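PDB 3MWB: prephenate dehydratase, which probably catalyses the decarboxylating dehydration of prephenate to 3-phenylpyruvate, a step in the biosynthesis of phenylalanine. Local coordinates for residues 18-23 and 157-162; 90-95 and 116-121. All blocks are in the same frame, centred on the assembly; numbering follows the deposited sequence.

Both contacts belong to the prephenate dehydratase domain, whose two lobes resemble those of periplasmic binding proteins and are each built round a mixed sheet. Along the chain the segments come in the order 18-23, 90-95, 116-121 and 157-162, so contact 1 encloses contact 2. Contact 1 bridges the lobes, pairing helix 18-23 of one with the start of helix 158-163 of the other. Contact 2 sets residues 90-95, where the interlobe connection enters the second lobe, against the start of helix 119-125. The centres are about 14 Å apart, and F18 touches both I90 and F92, so the contacts continue into each other. As in related enzymes, the cleft between the lobes probably holds the active site.

Contact 1. Residues 18-23 and 157-162; sequences FTEAAL and APLIAA
The methyl group of A157 sits over the centre of the F18 ring, a CH-pi contact joining the two lobes of this periplasmic-binding-protein-like domain: helix 18-23 belongs to one lobe, and A157 occupies the N-cap position of helix 158-163 in the other. A157 CB stands 3.8 Å from the ring centroid, 12° off the ring normal, and alanine suits the place because nothing beyond CB has to clear the ring. On the next turn of helix 18-23, CD2 of L159 lies 4.0 Å from A21 CB and 3.6 Å from A21 N; the short alanine lets the leucine methyl press against the helix backbone. The aliphatic part of E20 flanks the same methyl, crossing L159 at about a right angle, while its OE1 accepts a hydrogen bond from G16 N. Farther out, E64 OE2 takes the F18 N-H, and the F18 ring meets that of F92. Helix 158-163 also carries A161, which binds magnesium in a structure of this protein, though no ion is bound in this model. L159 has CG anti to the backbone N (chi1 173°), a torsion that carries its branch across to helix 18-23 and places CD2 3.9 Å from E20 CG.

Contact 2. Residues 90-95 and 116-121; sequences ITFVLV and AQCRLW
The F92 ring meets Q117 at its edge, where OE1 lies near the ring plane, 3.8 Å from CE2; CG2 of I90, two residues back in the chain, lies 3.4 Å above one face, displaced toward the rim. From this edge position the Q117 oxygen faces the slightly positive ring hydrogens, with NE2 beside CZ. The amide and ring planes are 85° apart. The amide is steadied from its other end, since NE2 is hydrogen-bonded to H113 O. C118 SG comes in obliquely, 4.0 Å from the ring centroid and 31° off its normal, a cysteine sulfur-aromatic contact with a soft, polarisable atom against the ring. C118 SG, anti to its carbonyl carbon (chi1 -68°), is turned toward F92 and ends 3.6 Å from F92 CD2.

These groups join the connection running from strand 81-89, at the edge of the first lobe's sheet, to strand 93-96, inside the second lobe's sheet, with the N-terminus of helix 119-125, where C118 occupies the N-cap position. D176 OD1 accepts a hydrogen bond from L120 N at this helix start. Cut back to an alanine, F92 would no longer give the C118 sulfur an aromatic partner, and a gap is likely to open beside I90 and Q117. Farther along the strand, the branched end of L94 crosses W121 at about a right angle and comes obliquely to the benzo part of the indole, L94 CD2 3.8 Å from W121 CH2. The long tryptophan is suited to spanning from the helix to the sheet, where it also packs on A171, and L94 itself touches A153 and L170.

Contact 1. Residues 18-23 and 157-162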
loop_
_atom_site.group_PDB
_atom_site.type_symbol
_atom_site.label_atom_id
_atom_site.label_comp_id
_atom_site.label_asym_id
_atom_site.label_seq_id
_atom_site.Cartn_x
_atom_site.Cartn_y
_atom_site.Cartn_z
ATOM N N PHE A 18 -6.232 -0.045 -42.954
ATOM C CA PHE A 18 -6.596 0.953 -41.963
ATOM C C PHE A 18 -5.362 1.672 -41.409
ATOM O O PHE A 18 -5.404 2.867 -41.132
ATOM C CB PHE A 18 -7.425 0.301 -40.841
ATOM C CG PHE A 18 -8.820 -0.006 -41.258
ATOM C CD1 PHE A 18 -9.109 -1.179 -41.978
ATOM C CD2 PHE A 18 -9.845 0.907 -41.006
ATOM C CE1 PHE A 18 -10.420 -1.447 -42.403
ATOM C CE2 PHE A 18 -11.154 0.648 -41.422
ATOM C CZ PHE A 18 -11.441 -0.537 -42.115
ATOM N N THR A 19 -4.255 0.946 -41.286
ATOM C CA THR A 19 -2.998 1.566 -40.854
ATOM C C THR A 19 -2.553 2.707 -41.784
ATOM O O THR A 19 -2.255 3.800 -41.304
ATOM C CB THR A 19 -1.888 0.530 -40.655
ATOM O OG1 THR A 19 -2.407 -0.579 -39.902
ATOM C CG2 THR A 19 -0.723 1.125 -39.888
ATOM N N GLU A 20 -2.509 2.467 -43.089
ATOM C CA GLU A 20 -2.142 3.546 -44.012
ATOM C C GLU A 20 -3.093 4.743 -43.878
ATOM O O GLU A 20 -2.652 5.887 -43.750
ATOM C CB GLU A 20 -2.085 3.081 -45.466
ATOM C CG GLU A 20 -1.792 4.246 -46.406
ATOM C CD GLU A 20 -1.229 3.844 -47.756
ATOM O OE1 GLU A 20 -1.809 2.969 -48.443
ATOM O OE2 GLU A 20 -0.205 4.445 -48.134
ATOM N N ALA A 21 -4.396 4.458 -43.904
ATOM C CA ALA A 21 -5.430 5.488 -43.727
ATOM C C ALA A 21 -5.133 6.385 -42.530
ATOM O O ALA A 21 -5.325 7.587 -42.600
ATOM C CB ALA A 21 -6.824 4.850 -43.606
ATOM N N ALA A 22 -4.632 5.783 -41.453
ATOM C CA ALA A 22 -4.263 6.496 -40.223
ATOM C C ALA A 22 -3.019 7.370 -40.375
ATOM O O ALA A 22 -2.992 8.498 -39.903
ATOM C CB ALA A 22 -4.064 5.501 -39.089
ATOM N N LEU A 23 -1.977 6.834 -41.005
ATOM C CA LEU A 23 -0.802 7.633 -41.352
ATOM C C LEU A 23 -1.212 8.834 -42.185
ATOM O O LEU A 23 -0.694 9.937 -42.005
ATOM C CB LEU A 23 0.201 6.791 -42.153
ATOM C CG LEU A 23 1.519 7.457 -42.563
ATOM C CD1 LEU A 23 2.208 8.158 -41.367
ATOM C CD2 LEU A 23 2.445 6.422 -43.204
ATOM N N ALA A 157 -11.292 -0.999 -45.960
ATOM C CA ALA A 157 -11.367 0.440 -45.679
ATOM C C ALA A 157 -11.923 1.245 -46.855
ATOM O O ALA A 157 -11.787 0.837 -48.015
ATOM C CB ALA A 157 -9.969 0.980 -45.283
ATOM N N PRO A 158 -12.574 2.387 -46.566
ATOM C CA PRO A 158 -12.936 3.293 -47.654
ATOM C C PRO A 158 -11.724 3.737 -48.485
ATOM O O PRO A 158 -11.864 3.953 -49.687
ATOM C CB PRO A 158 -13.565 4.486 -46.920
ATOM C CG PRO A 158 -14.172 3.874 -45.711
ATOM C CD PRO A 158 -13.183 2.805 -45.288
ATOM N N LEU A 159 -10.549 3.845 -47.853
ATOM C CA LEU A 159 -9.319 4.244 -48.549
ATOM C C LEU A 159 -9.100 3.452 -49.840
ATOM O O LEU A 159 -8.999 4.039 -50.917
ATOM C CB LEU A 159 -8.078 4.124 -47.639
ATOM C CG LEU A 159 -6.704 4.351 -48.309
ATOM C CD1 LEU A 159 -6.618 5.719 -49.007
ATOM C CD2 LEU A 159 -5.534 4.184 -47.334
ATOM N N ILE A 160 -9.038 2.126 -49.725
ATOM C CA ILE A 160 -8.674 1.286 -50.863
ATOM C C ILE A 160 -9.764 1.245 -51.949
ATOM O O ILE A 160 -9.458 1.107 -53.150
ATOM C CB ILE A 160 -8.165 -0.124 -50.421
ATOM C CG1 ILE A 160 -7.376 -0.793 -51.558
ATOM C CG2 ILE A 160 -9.307 -0.993 -49.876
ATOM C CD1 ILE A 160 -6.282 -1.718 -51.098
ATOM N N ALA A 161 -11.024 1.392 -51.533
ATOM C CA ALA A 161 -12.110 1.509 -52.485
ATOM C C ALA A 161 -11.946 2.789 -53.312
ATOM O O ALA A 161 -12.042 2.736 -54.532
ATOM C CB ALA A 161 -13.457 1.472 -51.796
ATOM N N ALA A 162 -11.664 3.916 -52.653
ATOM C CA ALA A 162 -11.459 5.197 -53.344
ATOM C C ALA A 162 -10.257 5.198 -54.295
ATOM O O ALA A 162 -10.203 5.988 -55.235
ATOM C CB ALA A 162 -11.338 6.339 -52.340
#

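Contact 2. Residues 90-95 and 116-121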
loop_
_atom_site.group_PDB
_atom_site.type_symbol
_atom_site.label_atom_id
_atom_site.label_comp_id
_atom_site.label_asym_id
_atom_site.label_seq_id
_atom_site.Cartn_x
_atom_site.Cartn_y
_atom_site.Cartn_z
ATOM N N ILE A 90 -13.319 3.550 -37.202
ATOM C CA ILE A 90 -13.305 2.436 -38.132
ATOM C C ILE A 90 -14.637 2.425 -38.885
ATOM O O ILE A 90 -15.702 2.411 -38.270
ATOM C CB ILE A 90 -13.102 1.083 -37.401
ATOM C CG1 ILE A 90 -11.750 1.052 -36.664
ATOM C CG2 ILE A 90 -13.203 -0.089 -38.385
ATOM C CD1 ILE A 90 -11.654 -0.027 -35.575
ATOM N N THR A 91 -14.551 2.439 -40.214
ATOM C CA THR A 91 -15.702 2.353 -41.088
ATOM C C THR A 91 -15.437 1.222 -42.084
ATOM O O THR A 91 -14.374 1.183 -42.703
ATOM C CB THR A 91 -15.887 3.692 -41.833
ATOM O OG1 THR A 91 -16.174 4.716 -40.874
ATOM C CG2 THR A 91 -17.031 3.623 -42.835
ATOM N N PHE A 92 -16.379 0.301 -42.232
ATOM C CA PHE A 92 -16.166 -0.816 -43.141
ATOM C C PHE A 92 -17.017 -0.662 -44.403
ATOM O O PHE A 92 -18.181 -0.290 -44.327
ATOM C CB PHE A 92 -16.515 -2.140 -42.478
ATOM C CG PHE A 92 -15.583 -2.550 -41.382
ATOM C CD1 PHE A 92 -14.304 -3.035 -41.675
ATOM C CD2 PHE A 92 -15.994 -2.501 -40.051
ATOM C CE1 PHE A 92 -13.435 -3.432 -40.646
ATOM C CE2 PHE A 92 -15.127 -2.920 -39.015
ATOM C CZ PHE A 92 -13.860 -3.383 -39.318
ATOM N N VAL A 93 -16.433 -0.964 -45.558
ATOM C CA VAL A 93 -17.183 -1.048 -46.795
ATOM C C VAL A 93 -17.124 -2.475 -47.341
ATOM O O VAL A 93 -16.131 -3.200 -47.139
ATOM C CB VAL A 93 -16.707 -0.037 -47.872
ATOM C CG1 VAL A 93 -16.904 1.402 -47.393
ATOM C CG2 VAL A 93 -15.270 -0.278 -48.267
ATOM N N LEU A 94 -18.201 -2.862 -48.026
ATOM C CA LEU A 94 -18.262 -4.116 -48.755
ATOM C C LEU A 94 -17.980 -3.821 -50.217
ATOM O O LEU A 94 -18.626 -2.959 -50.830
ATOM C CB LEU A 94 -19.637 -4.801 -48.594
ATOM C CG LEU A 94 -19.784 -6.143 -49.348
ATOM C CD1 LEU A 94 -19.038 -7.273 -48.639
ATOM C CD2 LEU A 94 -21.251 -6.502 -49.541
ATOM N N VAL A 95 -17.028 -4.554 -50.777
ATOM C CA VAL A 95 -16.433 -4.190 -52.046
ATOM C C VAL A 95 -16.470 -5.384 -53.013
ATOM O O VAL A 95 -16.402 -6.540 -52.588
ATOM C CB VAL A 95 -14.998 -3.593 -51.791
ATOM C CG1 VAL A 95 -13.876 -4.589 -52.065
ATOM C CG2 VAL A 95 -14.796 -2.310 -52.538
ATOM N N ALA A 116 -15.395 -10.322 -37.763
ATOM C CA ALA A 116 -16.040 -10.451 -36.454
ATOM C C ALA A 116 -16.857 -9.217 -36.056
ATOM O O ALA A 116 -17.739 -9.296 -35.204
ATOM C CB ALA A 116 -14.985 -10.756 -35.381
ATOM N N GLN A 117 -16.545 -8.077 -36.669
ATOM C CA GLN A 117 -17.241 -6.825 -36.372
ATOM C C GLN A 117 -18.316 -6.462 -37.380
ATOM O O GLN A 117 -18.927 -5.417 -37.239
ATOM C CB GLN A 117 -16.266 -5.660 -36.376
ATOM C CG GLN A 117 -15.251 -5.653 -35.288
ATOM C CD GLN A 117 -14.430 -4.408 -35.379
ATOM O OE1 GLN A 117 -14.943 -3.301 -35.192
ATOM N NE2 GLN A 117 -13.155 -4.567 -35.697
ATOM N N CYS A 118 -18.492 -7.271 -38.420
ATOM C CA CYS A 118 -19.491 -6.994 -39.450
ATOM C C CYS A 118 -20.601 -8.034 -39.480
ATOM O O CYS A 118 -21.386 -8.081 -40.425
ATOM C CB CYS A 118 -18.831 -6.884 -40.827
ATOM S SG CYS A 118 -17.793 -5.424 -40.975
ATOM N N ARG A 119 -20.672 -8.836 -38.424
ATOM C CA ARG A 119 -21.656 -9.905 -38.301
ATOM C C ARG A 119 -23.102 -9.495 -38.522
ATOM O O ARG A 119 -23.833 -10.197 -39.220
ATOM C CB ARG A 119 -21.513 -10.616 -36.945
ATOM C CG ARG A 119 -20.183 -11.370 -36.795
ATOM C CD ARG A 119 -19.902 -12.236 -38.035
ATOM N NE ARG A 119 -21.022 -13.130 -38.297
ATOM C CZ ARG A 119 -21.247 -14.271 -37.645
ATOM N NH1 ARG A 119 -20.402 -14.691 -36.703
ATOM N NH2 ARG A 119 -22.314 -15.005 -37.946
ATOM N N LEU A 120 -23.513 -8.374 -37.932
ATOM C CA LEU A 120 -24.931 -7.987 -37.919
ATOM C C LEU A 120 -25.460 -7.772 -39.331
ATOM O O LEU A 120 -26.451 -8.383 -39.737
ATOM C CB LEU A 120 -25.163 -6.730 -37.076
ATOM C CG LEU A 120 -25.046 -6.865 -35.560
ATOM C CD1 LEU A 120 -24.981 -5.480 -34.904
ATOM C CD2 LEU A 120 -26.183 -7.708 -34.987
ATOM N N TRP A 121 -24.775 -6.902 -40.065
ATOM C CA TRP A 121 -25.103 -6.605 -41.446
ATOM C C TRP A 121 -24.997 -7.846 -42.337
ATOM O O TRP A 121 -25.917 -8.146 -43.095
ATOM C CB TRP A 121 -24.180 -5.500 -41.955
ATOM C CG TRP A 121 -24.639 -4.906 -43.227
ATOM C CD1 TRP A 121 -25.398 -3.782 -43.380
ATOM C CD2 TRP A 121 -24.390 -5.407 -44.542
ATOM N NE1 TRP A 121 -25.623 -3.545 -44.712
ATOM C CE2 TRP A 121 -25.019 -4.531 -45.446
ATOM C CE3 TRP A 121 -23.690 -6.511 -45.043
ATOM C CZ2 TRP A 121 -24.972 -4.722 -46.825
ATOM C CZ3 TRP A 121 -23.647 -6.700 -46.415
ATOM C CH2 TRP A 121 -24.286 -5.811 -47.287
#